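Side-chain contacts in proline dehydrogenase (Bradyrhizobium japonicum USDA 110, PDB 3HAZ), which probably oxidises proline to glutamate in two steps, pairing an FAD-dependent proline dehydrogenase with an NAD-dependent aldehyde dehydrogenase: residues 756-761 with 974-979; 745-748 with 754-757; 731-736 with 741-746. All blocks are in the same frame, centred on the assembly; numbering follows the deposited sequence.

Contact 1: residues 756-761 with 974-979; sequences PLIAET and LARFAT. With NAD (nicotinamide-adenine-dinucleotide), chain D.
P756 and I758 of the strand leading to the predicted active-site residue E760 of the aldehyde dehydrogenase meet R976 and F977, so this contact joins that strand, at its end away from the nicotinamide, to the chain that runs into strand 978-986. P756 lies over one face of the R976 guanidinium: its CB is 3.5 Å from R976 NH1, and stands 3.3 Å above the plane. The proline ring thus packs on the flat group with an offset toward its rim. R976 CG is anti to the backbone N (chi1 -163°), which puts it 3.7 Å from I758 CD1, the two side chains running past each other in opposite directions. A bend at chi2 then turns the rest of the arginine toward P756. The same methyl tops the aromatic ring. I758 CD1 is 3.9 Å from the centroid of F977 and 28° off the ring normal, a CH-pi contact over the face. F977 starts away from the strand, but its ring swings back far enough to receive the methyl, and L974 O sits in plane at the ring edge. One isoleucine methyl thus touches both arginine and phenylalanine. At the far end of strand 757-760, T761 O accepts the carboxamide N7N of NAD at 2.8 Å with an N-H...O angle of 160°, while E760 CB lies 3.5 Å from N7N of NAD. P966 adds to the cover of I758 and R976, and R976 NH2 comes near the guanidinium of R976 of a second subunit. In the fold, strand 757-760 runs parallel to strand 730-734, and F977 packs against I758 of the former, helix 664-675 and F653 of strand 641-656.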
# COMPACT_ATOMS: atom_id res chain seq x y z
N PRO A 756 9.37 42.89 10.96
CA PRO A 756 9.75 41.87 11.94
C PRO A 756 11.13 42.13 12.54
O PRO A 756 12.05 42.55 11.84
CB PRO A 756 9.79 40.58 11.11
CG PRO A 756 9.09 40.91 9.81
CD PRO A 756 9.31 42.36 9.59
N LEU A 757 11.26 41.90 13.84
CA LEU A 757 12.57 41.87 14.47
C LEU A 757 12.80 40.48 15.07
O LEU A 757 12.07 40.05 15.95
CB LEU A 757 12.70 42.94 15.56
CG LEU A 757 13.93 42.85 16.48
CD1 LEU A 757 15.22 42.87 15.67
CD2 LEU A 757 13.95 43.97 17.52
N ILE A 758 13.81 39.79 14.56
CA ILE A 758 14.25 38.54 15.16
C ILE A 758 15.50 38.86 15.95
O ILE A 758 16.51 39.27 15.37
CB ILE A 758 14.60 37.48 14.10
CG1 ILE A 758 13.36 37.11 13.29
CG2 ILE A 758 15.21 36.25 14.75
CD1 ILE A 758 13.66 36.24 12.09
N ALA A 759 15.43 38.70 17.27
CA ALA A 759 16.52 39.10 18.13
C ALA A 759 16.86 37.99 19.12
O ALA A 759 16.04 37.60 19.96
CB ALA A 759 16.19 40.40 18.87
N GLU A 760 18.08 37.48 19.01
CA GLU A 760 18.55 36.43 19.89
C GLU A 760 19.61 37.06 20.77
O GLU A 760 20.59 37.61 20.28
CB GLU A 760 19.09 35.26 19.08
CG GLU A 760 18.14 34.80 17.98
CD GLU A 760 16.82 34.25 18.52
OE1 GLU A 760 16.82 33.13 19.08
OE2 GLU A 760 15.78 34.93 18.37
N THR A 761 19.38 37.01 22.08
CA THR A 761 20.21 37.75 23.00
C THR A 761 20.77 36.83 24.09
O THR A 761 20.74 35.60 23.94
CB THR A 761 19.45 38.98 23.57
OG1 THR A 761 18.13 38.58 23.96
CG2 THR A 761 19.31 40.05 22.49
N LEU A 974 12.41 30.08 8.83
CA LEU A 974 12.35 30.71 7.51
C LEU A 974 11.08 31.53 7.28
O LEU A 974 11.13 32.60 6.68
CB LEU A 974 12.53 29.68 6.40
CG LEU A 974 13.93 29.04 6.32
CD1 LEU A 974 14.08 28.18 5.07
CD2 LEU A 974 15.01 30.11 6.35
N ALA A 975 9.96 31.01 7.76
CA ALA A 975 8.66 31.65 7.55
C ALA A 975 8.66 33.09 8.04
O ALA A 975 8.02 33.95 7.45
CB ALA A 975 7.55 30.85 8.24
N ARG A 976 9.38 33.35 9.13
CA ARG A 976 9.45 34.69 9.69
C ARG A 976 10.09 35.71 8.73
O ARG A 976 9.83 36.91 8.83
CB ARG A 976 10.21 34.68 11.02
CG ARG A 976 9.99 35.91 11.87
CD ARG A 976 8.62 35.88 12.51
NE ARG A 976 8.45 37.03 13.39
CZ ARG A 976 7.80 38.14 13.05
NH1 ARG A 976 7.26 38.25 11.84
NH2 ARG A 976 7.70 39.14 13.91
N PHE A 977 10.92 35.22 7.81
CA PHE A 977 11.60 36.10 6.86
C PHE A 977 10.74 36.39 5.63
O PHE A 977 11.15 37.15 4.74
CB PHE A 977 12.93 35.50 6.40
CG PHE A 977 13.97 35.40 7.48
CD1 PHE A 977 13.97 34.33 8.36
CD2 PHE A 977 14.95 36.37 7.61
CE1 PHE A 977 14.94 34.22 9.36
CE2 PHE A 977 15.92 36.27 8.60
CZ PHE A 977 15.91 35.20 9.48
N ALA A 978 9.57 35.79 5.57
CA ALA A 978 8.71 35.93 4.40
C ALA A 978 7.34 36.50 4.76
O ALA A 978 7.01 36.64 5.93
CB ALA A 978 8.55 34.59 3.69
N THR A 979 6.56 36.83 3.73
CA THR A 979 5.21 37.31 3.93
C THR A 979 4.25 36.42 3.15
O THR A 979 4.60 35.92 2.08
CB THR A 979 5.07 38.80 3.49
OG1 THR A 979 3.79 39.30 3.89
CG2 THR A 979 5.22 38.95 1.99
PA NAD D . 26.48 43.38 20.98
O1A NAD D . 24.99 43.83 21.49
O2A NAD D . 27.51 44.08 21.77
O5B NAD D . 26.61 43.80 19.37
C5B NAD D . 26.48 42.79 18.38
C4B NAD D . 26.21 43.39 17.00
O4B NAD D . 25.26 44.52 16.97
C3B NAD D . 27.48 44.01 16.27
O3B NAD D . 27.77 43.66 14.95
C2B NAD D . 27.37 45.47 16.69
O2B NAD D . 28.29 46.42 16.18
C1B NAD D . 25.93 45.68 16.50
N9A NAD D . 25.46 46.87 17.23
C8A NAD D . 26.00 47.42 18.35
N7A NAD D . 25.21 48.55 18.70
C5A NAD D . 24.16 48.67 17.76
C6A NAD D . 23.11 49.57 17.63
N6A NAD D . 22.97 50.65 18.60
N1A NAD D . 22.23 49.45 16.61
C2A NAD D . 22.37 48.43 15.69
N3A NAD D . 23.39 47.53 15.82
C4A NAD D . 24.29 47.65 16.85
O3 NAD D . 26.66 41.71 21.09
PN NAD D . 28.20 41.04 21.01
O1N NAD D . 29.18 41.82 22.10
O2N NAD D . 28.73 41.18 19.65
O5D NAD D . 28.12 39.42 21.40
C5D NAD D . 27.86 39.03 22.74
C4D NAD D . 26.35 38.90 23.04
O4D NAD D . 25.51 38.29 21.96
C3D NAD D . 25.85 38.19 24.37
O3D NAD D . 25.04 38.91 25.27
C2D NAD D . 25.32 36.86 23.78
O2D NAD D . 24.71 35.89 24.60
C1D NAD D . 24.65 37.34 22.55
N1N NAD D . 24.50 36.19 21.64
C2N NAD D . 23.31 35.45 21.65
C3N NAD D . 23.16 34.31 20.76
C7N NAD D . 21.85 33.50 20.77
O7N NAD D . 21.65 32.71 19.92
N7N NAD D . 20.82 33.80 21.74
C4N NAD D . 24.27 33.93 19.85
C5N NAD D . 25.46 34.67 19.84
C6N NAD D . 25.61 35.83 20.74

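Contact 2: residues 745-748 with 754-757; sequences RALA and IVPL
L747 on the helix and V755 with L757 on the returning chain make a wholly apolar contact, burying 125 Å² in all, of which 69 Å² belongs to L747 alone. The leucine splits its two methyls between two partners. CD2 of L747 meets V755 CG2 at 3.9 Å, the side chains crossing at about a right angle. V755 offers this branch because CG2 takes the crowded position between the backbone N and the carbonyl carbon, leaving CG1 anti to the carbonyl carbon. The other branch, L747 CD1, stands 4.1 Å from L757 CB. It gets there because chi2 is extended (174°), which carries CD1 onward from the helix toward the start of the strand. On L757 it is the CB methylene that is touched: CG turns anti to the backbone N (chi1 169°), which takes the rest of that side chain on to I743 and N744. Both distances are ordinary van der Waals separations, evidence of a close but unstrained fit.

Polar interactions belong to the outward side of the helix and join subunits. R745 NE donates to A748 O of the second subunit, whose own R745 returns the same bond to A748 O here; R745 NH1 also forms a salt bridge with D751 of the second subunit and a hydrogen bond to K750 O of the same subunit. The helix thus presents a hydrophobic side to its own chain and a charged, reciprocal side to its partner. L747 further packs on V731 and I728, so that this leucine fills the corner where helix 737-749 ends, strand 730-734 starts beneath it, and residues 754-756 lead into strand 757-760.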
# COMPACT_ATOMS: atom_id res chain seq x y z
N ARG A 745 13.40 49.87 19.43
CA ARG A 745 12.89 51.23 19.59
C ARG A 745 13.04 52.04 18.30
O ARG A 745 12.12 52.74 17.91
CB ARG A 745 13.55 51.94 20.76
CG ARG A 745 12.96 51.54 22.11
CD ARG A 745 13.94 51.73 23.26
NE ARG A 745 13.51 50.94 24.42
CZ ARG A 745 14.25 50.74 25.51
NH1 ARG A 745 13.78 50.01 26.51
NH2 ARG A 745 15.47 51.27 25.59
N ALA A 746 14.20 51.93 17.66
CA ALA A 746 14.42 52.63 16.40
C ALA A 746 13.42 52.17 15.33
O ALA A 746 12.92 52.98 14.56
CB ALA A 746 15.86 52.44 15.92
N LEU A 747 13.13 50.88 15.30
CA LEU A 747 12.13 50.37 14.36
C LEU A 747 10.74 50.91 14.69
O LEU A 747 10.04 51.41 13.81
CB LEU A 747 12.12 48.83 14.35
CG LEU A 747 13.35 48.15 13.73
CD1 LEU A 747 13.30 46.64 13.92
CD2 LEU A 747 13.46 48.50 12.26
N ALA A 748 10.34 50.82 15.95
CA ALA A 748 9.01 51.24 16.36
C ALA A 748 8.78 52.73 16.15
O ALA A 748 7.65 53.18 16.00
CB ALA A 748 8.75 50.86 17.81
N ILE A 754 5.32 48.23 10.28
CA ILE A 754 5.92 47.53 11.41
C ILE A 754 6.56 46.27 10.85
O ILE A 754 5.87 45.37 10.38
CB ILE A 754 4.86 47.14 12.46
CG1 ILE A 754 4.23 48.40 13.06
CG2 ILE A 754 5.45 46.27 13.55
CD1 ILE A 754 3.00 48.13 13.90
N VAL A 755 7.89 46.23 10.87
CA VAL A 755 8.63 45.12 10.28
C VAL A 755 9.03 44.13 11.36
O VAL A 755 9.01 44.46 12.54
CB VAL A 755 9.88 45.61 9.51
CG1 VAL A 755 9.46 46.56 8.36
CG2 VAL A 755 10.87 46.29 10.45
N PRO A 756 9.37 42.89 10.96
CA PRO A 756 9.75 41.87 11.94
C PRO A 756 11.13 42.13 12.54
O PRO A 756 12.05 42.55 11.84
CB PRO A 756 9.79 40.58 11.11
CG PRO A 756 9.09 40.91 9.81
CD PRO A 756 9.31 42.36 9.59
N LEU A 757 11.26 41.90 13.84
CA LEU A 757 12.57 41.87 14.47
C LEU A 757 12.80 40.48 15.07
O LEU A 757 12.07 40.05 15.95
CB LEU A 757 12.70 42.94 15.56
CG LEU A 757 13.93 42.85 16.48
CD1 LEU A 757 15.22 42.87 15.67
CD2 LEU A 757 13.95 43.97 17.52

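Contact 3: residues 731-736 with 741-746; sequences VVFTGS and RSINRA. With NAD (nicotinamide-adenine-dinucleotide), chain D.
Strand 731-734 lies beneath helix 737-749, with the CA atoms of V731 and I743 8.7 Å apart, a separation spanned by side chains from both elements. I743 supplies the reach from the helix. Its CD1 touches F733 CD1 at 3.5 Å, the two side chains crossing obliquely, while I743 CG2 rests 4.2 Å from V731 CG1. With CG anti to the backbone N (chi1 170°), the F733 ring lies beside I743, and its edge faces NAD: O4B of the adenine ribose lies near the ring plane, 3.3 Å from F733 CE1. Replacing F733 by a serine would probably leave I743 CD1 and the ribose flanking a gap, with I743 freer to turn away from the adenine. The strand, helix and following strand 757-760 form a beta-alpha-beta unit of the Rossmann-like NAD domain of aldehyde dehydrogenases. I743 lines the adenine pocket, its CG1 standing 3.6 Å from C2A of NAD. At the strand-to-helix turn, S736 N donates to phosphate oxygen O1A of NAD at 2.6 Å with an N-H...O angle of 151°. S736 is also the N-cap, its OG hydrogen-bonded to V739 N, and the helix start beside the pyrophosphate would probably favour its negative charge. G735 has no CB, and a CB there would fall about 2.5 Å from F733 CZ, so its lack of a side chain leaves room for the ring. V731 and I743 also pack on L757, and F733 and I743 on I656 of strand 641-656.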
# COMPACT_ATOMS: atom_id res chain seq x y z
N VAL A 731 14.73 43.03 10.34
CA VAL A 731 16.03 42.95 10.97
C VAL A 731 16.22 41.61 11.69
O VAL A 731 15.38 41.19 12.49
CB VAL A 731 16.23 44.10 11.98
CG1 VAL A 731 17.52 43.92 12.77
CG2 VAL A 731 16.23 45.45 11.25
N VAL A 732 17.31 40.93 11.36
CA VAL A 732 17.69 39.72 12.08
C VAL A 732 18.96 40.04 12.87
O VAL A 732 19.99 40.40 12.29
CB VAL A 732 17.88 38.52 11.12
CG1 VAL A 732 18.88 38.86 10.03
CG2 VAL A 732 18.31 37.25 11.88
N PHE A 733 18.86 39.94 14.19
CA PHE A 733 19.93 40.39 15.09
C PHE A 733 20.34 39.33 16.11
O PHE A 733 19.50 38.65 16.69
CB PHE A 733 19.47 41.65 15.83
CG PHE A 733 20.37 42.06 16.95
CD1 PHE A 733 21.47 42.85 16.71
CD2 PHE A 733 20.10 41.66 18.25
CE1 PHE A 733 22.31 43.24 17.75
CE2 PHE A 733 20.93 42.04 19.29
CZ PHE A 733 22.03 42.83 19.04
N THR A 734 21.64 39.20 16.32
CA THR A 734 22.13 38.40 17.43
C THR A 734 23.18 39.20 18.17
O THR A 734 24.18 39.62 17.59
CB THR A 734 22.72 37.06 16.97
OG1 THR A 734 21.70 36.30 16.32
CG2 THR A 734 23.22 36.28 18.17
N GLY A 735 22.95 39.41 19.46
CA GLY A 735 23.84 40.25 20.25
C GLY A 735 23.29 40.53 21.64
O GLY A 735 22.52 39.74 22.19
N SER A 736 23.68 41.67 22.20
CA SER A 736 23.32 41.99 23.57
C SER A 736 21.85 42.36 23.70
O SER A 736 21.29 43.03 22.83
CB SER A 736 24.18 43.13 24.11
OG SER A 736 23.77 44.37 23.57
N ARG A 741 16.98 45.99 22.27
CA ARG A 741 15.94 46.94 22.67
C ARG A 741 16.11 48.28 21.96
O ARG A 741 15.13 48.92 21.59
CB ARG A 741 15.95 47.16 24.19
CG ARG A 741 15.35 46.02 24.98
CD ARG A 741 14.92 46.49 26.35
NE ARG A 741 16.07 46.85 27.18
CZ ARG A 741 16.77 45.97 27.89
NH1 ARG A 741 16.43 44.69 27.88
NH2 ARG A 741 17.80 46.37 28.61
N SER A 742 17.36 48.69 21.78
CA SER A 742 17.66 49.92 21.07
C SER A 742 17.21 49.82 19.61
O SER A 742 16.60 50.75 19.07
CB SER A 742 19.16 50.23 21.16
OG SER A 742 19.54 51.18 20.18
N ILE A 743 17.52 48.69 18.98
CA ILE A 743 17.08 48.44 17.61
C ILE A 743 15.56 48.43 17.53
O ILE A 743 14.97 49.06 16.65
CB ILE A 743 17.63 47.10 17.08
CG1 ILE A 743 19.10 47.25 16.69
CG2 ILE A 743 16.80 46.63 15.89
CD1 ILE A 743 19.83 45.93 16.55
N ASN A 744 14.93 47.72 18.46
CA ASN A 744 13.48 47.63 18.49
C ASN A 744 12.83 49.01 18.60
O ASN A 744 11.84 49.28 17.93
CB ASN A 744 13.03 46.73 19.65
CG ASN A 744 11.59 46.27 19.50
OD1 ASN A 744 11.10 46.10 18.39
ND2 ASN A 744 10.91 46.07 20.62
N ARG A 745 13.40 49.87 19.43
CA ARG A 745 12.89 51.23 19.59
C ARG A 745 13.04 52.04 18.30
O ARG A 745 12.12 52.74 17.91
CB ARG A 745 13.55 51.94 20.76
CG ARG A 745 12.96 51.54 22.11
CD ARG A 745 13.94 51.73 23.26
NE ARG A 745 13.51 50.94 24.42
CZ ARG A 745 14.25 50.74 25.51
NH1 ARG A 745 13.78 50.01 26.51
NH2 ARG A 745 15.47 51.27 25.59
N ALA A 746 14.20 51.93 17.66
CA ALA A 746 14.42 52.63 16.40
C ALA A 746 13.42 52.17 15.33
O ALA A 746 12.92 52.98 14.56
CB ALA A 746 15.86 52.44 15.92
PA NAD D . 26.48 43.38 20.98
O1A NAD D . 24.99 43.83 21.49
O2A NAD D . 27.51 44.08 21.77
O5B NAD D . 26.61 43.80 19.37
C5B NAD D . 26.48 42.79 18.38
C4B NAD D . 26.21 43.39 17.00
O4B NAD D . 25.26 44.52 16.97
C3B NAD D . 27.48 44.01 16.27
O3B NAD D . 27.77 43.66 14.95
C2B NAD D . 27.37 45.47 16.69
O2B NAD D . 28.29 46.42 16.18
C1B NAD D . 25.93 45.68 16.50
N9A NAD D . 25.46 46.87 17.23
C8A NAD D . 26.00 47.42 18.35
N7A NAD D . 25.21 48.55 18.70
C5A NAD D . 24.16 48.67 17.76
C6A NAD D . 23.11 49.57 17.63
N6A NAD D . 22.97 50.65 18.60
N1A NAD D . 22.23 49.45 16.61
C2A NAD D . 22.37 48.43 15.69
N3A NAD D . 23.39 47.53 15.82
C4A NAD D . 24.29 47.65 16.85
O3 NAD D . 26.66 41.71 21.09
PN NAD D . 28.20 41.04 21.01
O1N NAD D . 29.18 41.82 22.10
O2N NAD D . 28.73 41.18 19.65
O5D NAD D . 28.12 39.42 21.40
C5D NAD D . 27.86 39.03 22.74
C4D NAD D . 26.35 38.90 23.04
O4D NAD D . 25.51 38.29 21.96
C3D NAD D . 25.85 38.19 24.37
O3D NAD D . 25.04 38.91 25.27
C2D NAD D . 25.32 36.86 23.78
O2D NAD D . 24.71 35.89 24.60
C1D NAD D . 24.65 37.34 22.55
N1N NAD D . 24.50 36.19 21.64
C2N NAD D . 23.31 35.45 21.65
C3N NAD D . 23.16 34.31 20.76
C7N NAD D . 21.85 33.50 20.77
O7N NAD D . 21.65 32.71 19.92
N7N NAD D . 20.82 33.80 21.74
C4N NAD D . 24.27 33.93 19.85
C5N NAD D . 25.46 34.67 19.84
C6N NAD D . 25.61 35.83 20.74

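Overall arrangement
Contacts 3 and 2 lie within one beta-alpha-beta unit of the aldehyde dehydrogenase part, and contact 1 joins its last strand to residues 974-979. The centres of contacts 2 and 3 are about 8 Å apart. Those of contacts 1 and 2 are about 11 Å apart, and those of contacts 1 and 3 about 12 Å. Contact 3 comes first along the chain, contact 2 follows at the helix end, and contact 1 closes over 200 residues later. Strands 730-734 and 757-760 are parallel neighbours, and I758 N lies 2.9 Å from V731 O, a probable hydrogen bond. Contact 1 bonds the carboxamide of NAD, while contact 3 runs along NAD from adenine to nicotinamide; all three reach the second subunit.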